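Local coordinates for protein isatin hydrolase (Ralstonia solanacearum, PDB 5NMP) that probably hydrolyses isatin, opening its lactam ring to give isatinate, and carries a bound manganese ion, at residues I142-W147 with E188-G193; V111-S116 with D130-W135. All coordinates share one frame; numbering follows the deposited sequence.

Contact 1: residues I142-W147 with E188-G193; sequences IPAGAW and ERNVHG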
loop_
_atom_site.group_PDB
_atom_site.type_symbol
_atom_site.label_atom_id
_atom_site.label_comp_id
_atom_site.label_asym_id
_atom_site.label_seq_id
_atom_site.Cartn_x
_atom_site.Cartn_y
_atom_site.Cartn_z
ATOM N N ILE A 142 14.419 0.810 -23.175
ATOM C CA ILE A 142 13.602 1.089 -22.000
ATOM C C ILE A 142 12.185 1.470 -22.429
ATOM O O ILE A 142 11.994 2.467 -23.127
ATOM C CB ILE A 142 14.203 2.225 -21.155
ATOM C CG1 ILE A 142 15.622 1.865 -20.706
ATOM C CG2 ILE A 142 13.317 2.534 -19.963
ATOM C CD1 ILE A 142 16.341 2.994 -20.008
ATOM N N PRO A 143 11.186 0.674 -22.018
ATOM C CA PRO A 143 9.805 0.860 -22.486
ATOM C C PRO A 143 9.113 2.083 -21.883
ATOM O O PRO A 143 9.353 2.433 -20.726
ATOM C CB PRO A 143 9.112 -0.431 -22.044
ATOM C CG PRO A 143 9.876 -0.870 -20.853
ATOM C CD PRO A 143 11.307 -0.467 -21.095
ATOM N N ALA A 144 8.261 2.727 -22.673
ATOM C CA ALA A 144 7.525 3.893 -22.208
ATOM C C ALA A 144 6.484 3.488 -21.174
ATOM O O ALA A 144 5.779 2.495 -21.350
ATOM C CB ALA A 144 6.867 4.610 -23.376
ATOM N N GLY A 145 6.396 4.258 -20.095
ATOM C CA GLY A 145 5.440 3.988 -19.036
ATOM C C GLY A 145 5.979 3.046 -17.976
ATOM O O GLY A 145 5.220 2.500 -17.175
ATOM N N ALA A 146 7.294 2.859 -17.963
ATOM C CA ALA A 146 7.926 1.945 -17.021
ATOM C C ALA A 146 8.708 2.685 -15.946
ATOM O O ALA A 146 9.239 3.769 -16.191
ATOM C CB ALA A 146 8.842 0.979 -17.758
ATOM N N TRP A 147 8.771 2.099 -14.754
ATOM C CA TRP A 147 9.677 2.585 -13.718
ATOM C C TRP A 147 11.122 2.365 -14.139
ATOM O O TRP A 147 11.449 1.359 -14.771
ATOM C CB TRP A 147 9.443 1.877 -12.380
ATOM C CG TRP A 147 8.225 2.297 -11.629
ATOM C CD1 TRP A 147 7.034 1.637 -11.568
ATOM C CD2 TRP A 147 8.083 3.458 -10.800
ATOM N NE1 TRP A 147 6.155 2.320 -10.764
ATOM C CE2 TRP A 147 6.775 3.443 -10.282
ATOM C CE3 TRP A 147 8.935 4.513 -10.454
ATOM C CZ2 TRP A 147 6.294 4.440 -9.436
ATOM C CZ3 TRP A 147 8.456 5.502 -9.614
ATOM C CH2 TRP A 147 7.148 5.459 -9.115
ATOM N N GLU A 188 13.003 11.227 -24.209
ATOM C CA GLU A 188 13.297 10.249 -25.253
ATOM C C GLU A 188 12.749 8.854 -24.949
ATOM O O GLU A 188 12.680 8.008 -25.840
ATOM C CB GLU A 188 14.807 10.171 -25.490
ATOM C CG GLU A 188 15.393 11.412 -26.137
ATOM C CD GLU A 188 14.844 11.655 -27.530
ATOM O OE1 GLU A 188 14.889 10.722 -28.361
ATOM O OE2 GLU A 188 14.362 12.778 -27.794
ATOM N N ARG A 189 12.352 8.614 -23.701
ATOM C CA ARG A 189 11.906 7.281 -23.306
ATOM C C ARG A 189 10.548 7.271 -22.607
ATOM O O ARG A 189 9.935 6.209 -22.462
ATOM C CB ARG A 189 12.955 6.626 -22.408
ATOM C CG ARG A 189 14.226 6.238 -23.145
ATOM C CD ARG A 189 13.921 5.262 -24.266
ATOM N NE ARG A 189 15.127 4.826 -24.965
ATOM C CZ ARG A 189 15.571 5.361 -26.098
ATOM N NH1 ARG A 189 14.909 6.358 -26.669
ATOM N NH2 ARG A 189 16.676 4.898 -26.662
ATOM N N ASN A 190 10.091 8.446 -22.179
ATOM C CA ASN A 190 8.751 8.607 -21.615
ATOM C C ASN A 190 8.501 7.662 -20.440
ATOM O O ASN A 190 7.484 6.966 -20.384
ATOM C CB ASN A 190 7.697 8.395 -22.708
ATOM C CG ASN A 190 6.335 8.940 -22.329
ATOM O OD1 ASN A 190 6.198 9.710 -21.381
ATOM N ND2 ASN A 190 5.316 8.545 -23.080
ATOM N N VAL A 191 9.444 7.640 -19.505
ATOM C CA VAL A 191 9.369 6.735 -18.368
ATOM C C VAL A 191 8.262 7.139 -17.396
ATOM O O VAL A 191 7.785 8.275 -17.406
ATOM C CB VAL A 191 10.710 6.675 -17.613
ATOM C CG1 VAL A 191 11.821 6.242 -18.554
ATOM C CG2 VAL A 191 11.030 8.022 -16.989
ATOM N N HIS A 192 7.861 6.187 -16.561
ATOM C CA HIS A 192 6.795 6.384 -15.588
ATOM C C HIS A 192 7.306 7.147 -14.373
ATOM O O HIS A 192 6.616 8.006 -13.822
ATOM C CB HIS A 192 6.228 5.026 -15.166
ATOM C CG HIS A 192 5.046 5.108 -14.252
ATOM N ND1 HIS A 192 3.835 5.635 -14.644
ATOM C CD2 HIS A 192 4.882 4.704 -12.970
ATOM C CE1 HIS A 192 2.979 5.562 -13.641
ATOM N NE2 HIS A 192 3.590 5.001 -12.612
ATOM N N GLY A 193 8.529 6.830 -13.965
ATOM C CA GLY A 193 9.083 7.379 -12.745
ATOM C C GLY A 193 10.502 6.921 -12.482
ATOM O O GLY A 193 11.080 6.179 -13.272
HETATM O O HOH W 1 10.610 4.353 -24.756
#
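A type II beta turn, P143 to A146, lies against the loop 188-193, each leading from a helix into one of two adjacent parallel strands; G145 N donates to N190 O (2.9 Å) and H192 N to A146 O (2.8 Å). The second bond is nearly straight at 164°, although its donor stands well above the carbonyl plane of A146. G145 has the positive phi of the third position in such a turn, which glycine adopts readily. Beside it, A144 CA points a C-H at R189 O, 3.4 Å away, and the small methyl of A144 lies beside the loop, 3.9 Å from N190 CB.

Where the two strands begin, H192 swings its imidazole to W147 with CG anti to the backbone N (chi1 -175°). The result is a T-shaped pair, planes at 83°: the imidazole edge points at one indole face, with H192 CD2 3.5 Å from W147 CE2. H192 NE2 also hydrogen-bonds to N105 O, which probably fixes the rotation of the ring. The six-membered ring of W147 packs on G193, where CE3 comes to 3.5 Å from G193 C; with no side chain, glycine lets the indole reach the main chain.

At the other end a water links I142 O and R189 O. The chain of R189, bent at chi2, brings CD beside I142 O, while NH1 donates to E188 O (2.9 Å) in the guanidinium plane and NE forms a salt bridge with E136.

E136 also accepts from I142 N, so helix 129-139 holds both loops. V191 packs on L185 of helix 179-187, and the indole of W147 lies among side chains of strands 107-114, 225-228 and 239-244, touching A108, A110, Y225, L227 and I243.

Contact 2: residues V111-S116 with D130-W135; sequences VVIDAS and DFLQAW
I113 sends its CD1 methyl squarely over the indole of W135, a CH-pi contact 3.5 Å from the centroid of the five-membered ring and 12° off its normal. The CG2 branch of the same residue meets the edge of F131, with CE1 3.7 Å away, and CG1 faces L132 CD2; a branched aliphatic side chain can serve three helix residues at once. V111 CB packs on W135 CH2 at 3.8 Å, extending the apolar surface along the strand.

Both aromatic rings are carried out from the helix toward the strand with CG anti to the backbone N (chi1 -171° for F131 and -177° for W135). W135 NE1 makes a weak, bent bond to V112 O (3.3 Å). A water near the indole plane accepts a further weak bond from NE1 and one from D114 N.

Farther out, W125 meets F131, and H139 meets W135, each edge-to-face. At the strand end, D114 OD1 accepts from S116 N (3.2 Å), which makes an Asx turn just before helix 116-119, and also from S116 OG (2.8 Å). Helix 129-139 packed on strand 107-114 in this way belongs to a beta-alpha-beta crossover into the neighbouring parallel strand 147-151.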
loop_
_atom_site.group_PDB
_atom_site.type_symbol
_atom_site.label_atom_id
_atom_site.label_comp_id
_atom_site.label_asym_id
_atom_site.label_seq_id
_atom_site.Cartn_x
_atom_site.Cartn_y
_atom_site.Cartn_z
ATOM N N VAL A 111 12.184 -1.418 -15.265
ATOM C CA VAL A 111 13.510 -1.860 -15.664
ATOM C C VAL A 111 14.462 -1.588 -14.510
ATOM O O VAL A 111 14.255 -0.653 -13.735
ATOM C CB VAL A 111 14.007 -1.155 -16.941
ATOM C CG1 VAL A 111 13.073 -1.455 -18.100
ATOM C CG2 VAL A 111 14.126 0.347 -16.717
ATOM N N VAL A 112 15.494 -2.411 -14.383
ATOM C CA VAL A 112 16.441 -2.256 -13.287
ATOM C C VAL A 112 17.844 -1.970 -13.809
ATOM O O VAL A 112 18.413 -2.770 -14.550
ATOM C CB VAL A 112 16.470 -3.508 -12.391
ATOM C CG1 VAL A 112 17.464 -3.328 -11.259
ATOM C CG2 VAL A 112 15.078 -3.801 -11.842
ATOM N N ILE A 113 18.393 -0.823 -13.423
ATOM C CA ILE A 113 19.737 -0.426 -13.836
ATOM C C ILE A 113 20.739 -0.698 -12.721
ATOM O O ILE A 113 20.712 -0.032 -11.687
ATOM C CB ILE A 113 19.803 1.074 -14.210
ATOM C CG1 ILE A 113 18.590 1.481 -15.054
ATOM C CG2 ILE A 113 21.109 1.397 -14.916
ATOM C CD1 ILE A 113 18.468 0.742 -16.359
ATOM N N ASP A 114 21.624 -1.671 -12.929
ATOM C CA ASP A 114 22.585 -2.057 -11.898
ATOM C C ASP A 114 23.885 -1.265 -11.980
ATOM O O ASP A 114 24.662 -1.417 -12.925
ATOM C CB ASP A 114 22.896 -3.552 -11.985
ATOM C CG ASP A 114 23.874 -4.006 -10.912
ATOM O OD1 ASP A 114 23.863 -3.418 -9.809
ATOM O OD2 ASP A 114 24.656 -4.946 -11.172
ATOM N N ALA A 115 24.123 -0.434 -10.969
ATOM C CA ALA A 115 25.342 0.360 -10.891
ATOM C C ALA A 115 26.049 0.155 -9.554
ATOM O O ALA A 115 26.815 1.010 -9.114
ATOM C CB ALA A 115 25.028 1.831 -11.098
ATOM N N SER A 116 25.789 -0.982 -8.917
ATOM C CA SER A 116 26.321 -1.257 -7.585
ATOM C C SER A 116 27.853 -1.295 -7.548
ATOM O O SER A 116 28.464 -0.847 -6.579
ATOM C CB SER A 116 25.749 -2.574 -7.050
ATOM O OG SER A 116 25.921 -3.628 -7.980
ATOM N N ASP A 130 25.177 8.130 -21.458
ATOM C CA ASP A 130 26.060 7.132 -22.050
ATOM C C ASP A 130 25.886 5.776 -21.379
ATOM O O ASP A 130 25.802 4.749 -22.054
ATOM C CB ASP A 130 27.519 7.581 -21.958
ATOM C CG ASP A 130 27.792 8.840 -22.758
ATOM O OD1 ASP A 130 26.864 9.665 -22.898
ATOM O OD2 ASP A 130 28.929 9.004 -23.249
ATOM N N PHE A 131 25.820 5.779 -20.052
ATOM C CA PHE A 131 25.648 4.545 -19.294
ATOM C C PHE A 131 24.288 3.915 -19.575
ATOM O O PHE A 131 24.176 2.694 -19.686
ATOM C CB PHE A 131 25.811 4.806 -17.795
ATOM C CG PHE A 131 25.863 3.554 -16.960
ATOM C CD1 PHE A 131 24.700 2.997 -16.442
ATOM C CD2 PHE A 131 27.073 2.938 -16.685
ATOM C CE1 PHE A 131 24.745 1.848 -15.669
ATOM C CE2 PHE A 131 27.127 1.788 -15.913
ATOM C CZ PHE A 131 25.960 1.242 -15.404
ATOM N N LEU A 132 23.259 4.749 -19.688
ATOM C CA LEU A 132 21.917 4.258 -19.981
ATOM C C LEU A 132 21.833 3.651 -21.384
ATOM O O LEU A 132 21.210 2.606 -21.578
ATOM C CB LEU A 132 20.891 5.382 -19.827
ATOM C CG LEU A 132 20.589 5.827 -18.392
ATOM C CD1 LEU A 132 19.728 7.079 -18.385
ATOM C CD2 LEU A 132 19.918 4.706 -17.598
ATOM N N GLN A 133 22.467 4.300 -22.358
ATOM C CA GLN A 133 22.447 3.816 -23.737
ATOM C C GLN A 133 23.240 2.522 -23.905
ATOM O O GLN A 133 22.939 1.711 -24.781
ATOM C CB GLN A 133 22.986 4.887 -24.687
ATOM C CG GLN A 133 22.031 6.049 -24.909
ATOM C CD GLN A 133 22.601 7.107 -25.836
ATOM O OE1 GLN A 133 23.815 7.312 -25.896
ATOM N NE2 GLN A 133 21.723 7.785 -26.568
ATOM N N ALA A 134 24.258 2.336 -23.070
ATOM C CA ALA A 134 25.029 1.100 -23.076
ATOM C C ALA A 134 24.202 -0.037 -22.485
ATOM O O ALA A 134 24.309 -1.187 -22.911
ATOM C CB ALA A 134 26.325 1.272 -22.305
ATOM N N TRP A 135 23.376 0.302 -21.498
ATOM C CA TRP A 135 22.478 -0.658 -20.864
ATOM C C TRP A 135 21.478 -1.205 -21.877
ATOM O O TRP A 135 21.217 -2.408 -21.915
ATOM C CB TRP A 135 21.748 -0.003 -19.688
ATOM C CG TRP A 135 20.842 -0.925 -18.923
ATOM C CD1 TRP A 135 21.158 -1.648 -17.808
ATOM C CD2 TRP A 135 19.464 -1.210 -19.206
ATOM N NE1 TRP A 135 20.068 -2.369 -17.384
ATOM C CE2 TRP A 135 19.015 -2.118 -18.226
ATOM C CE3 TRP A 135 18.569 -0.789 -20.196
ATOM C CZ2 TRP A 135 17.711 -2.612 -18.207
ATOM C CZ3 TRP A 135 17.277 -1.282 -20.176
ATOM C CH2 TRP A 135 16.860 -2.182 -19.188
HETATM O O HOH W 2 21.883 -3.779 -15.343
#

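Overall arrangement
From the N terminus, strand 107-114 comes first. Contact 2 closes the short excursion through helix 116-119 by returning helix 129-139 onto that strand. The chain then turns through 142-147 into the neighbouring strand 147-151, and contact 1 closes a longer loop that comes back by way of helix 179-187 to strand 193-195. The two loops follow in series, neither enclosing the other, yet they adjoin: W147 O probably accepts a hydrogen bond from V111 N, while I142 packs on W135 and P143 on V111. Together they tie three neighbouring parallel strands to the helix that links the first two.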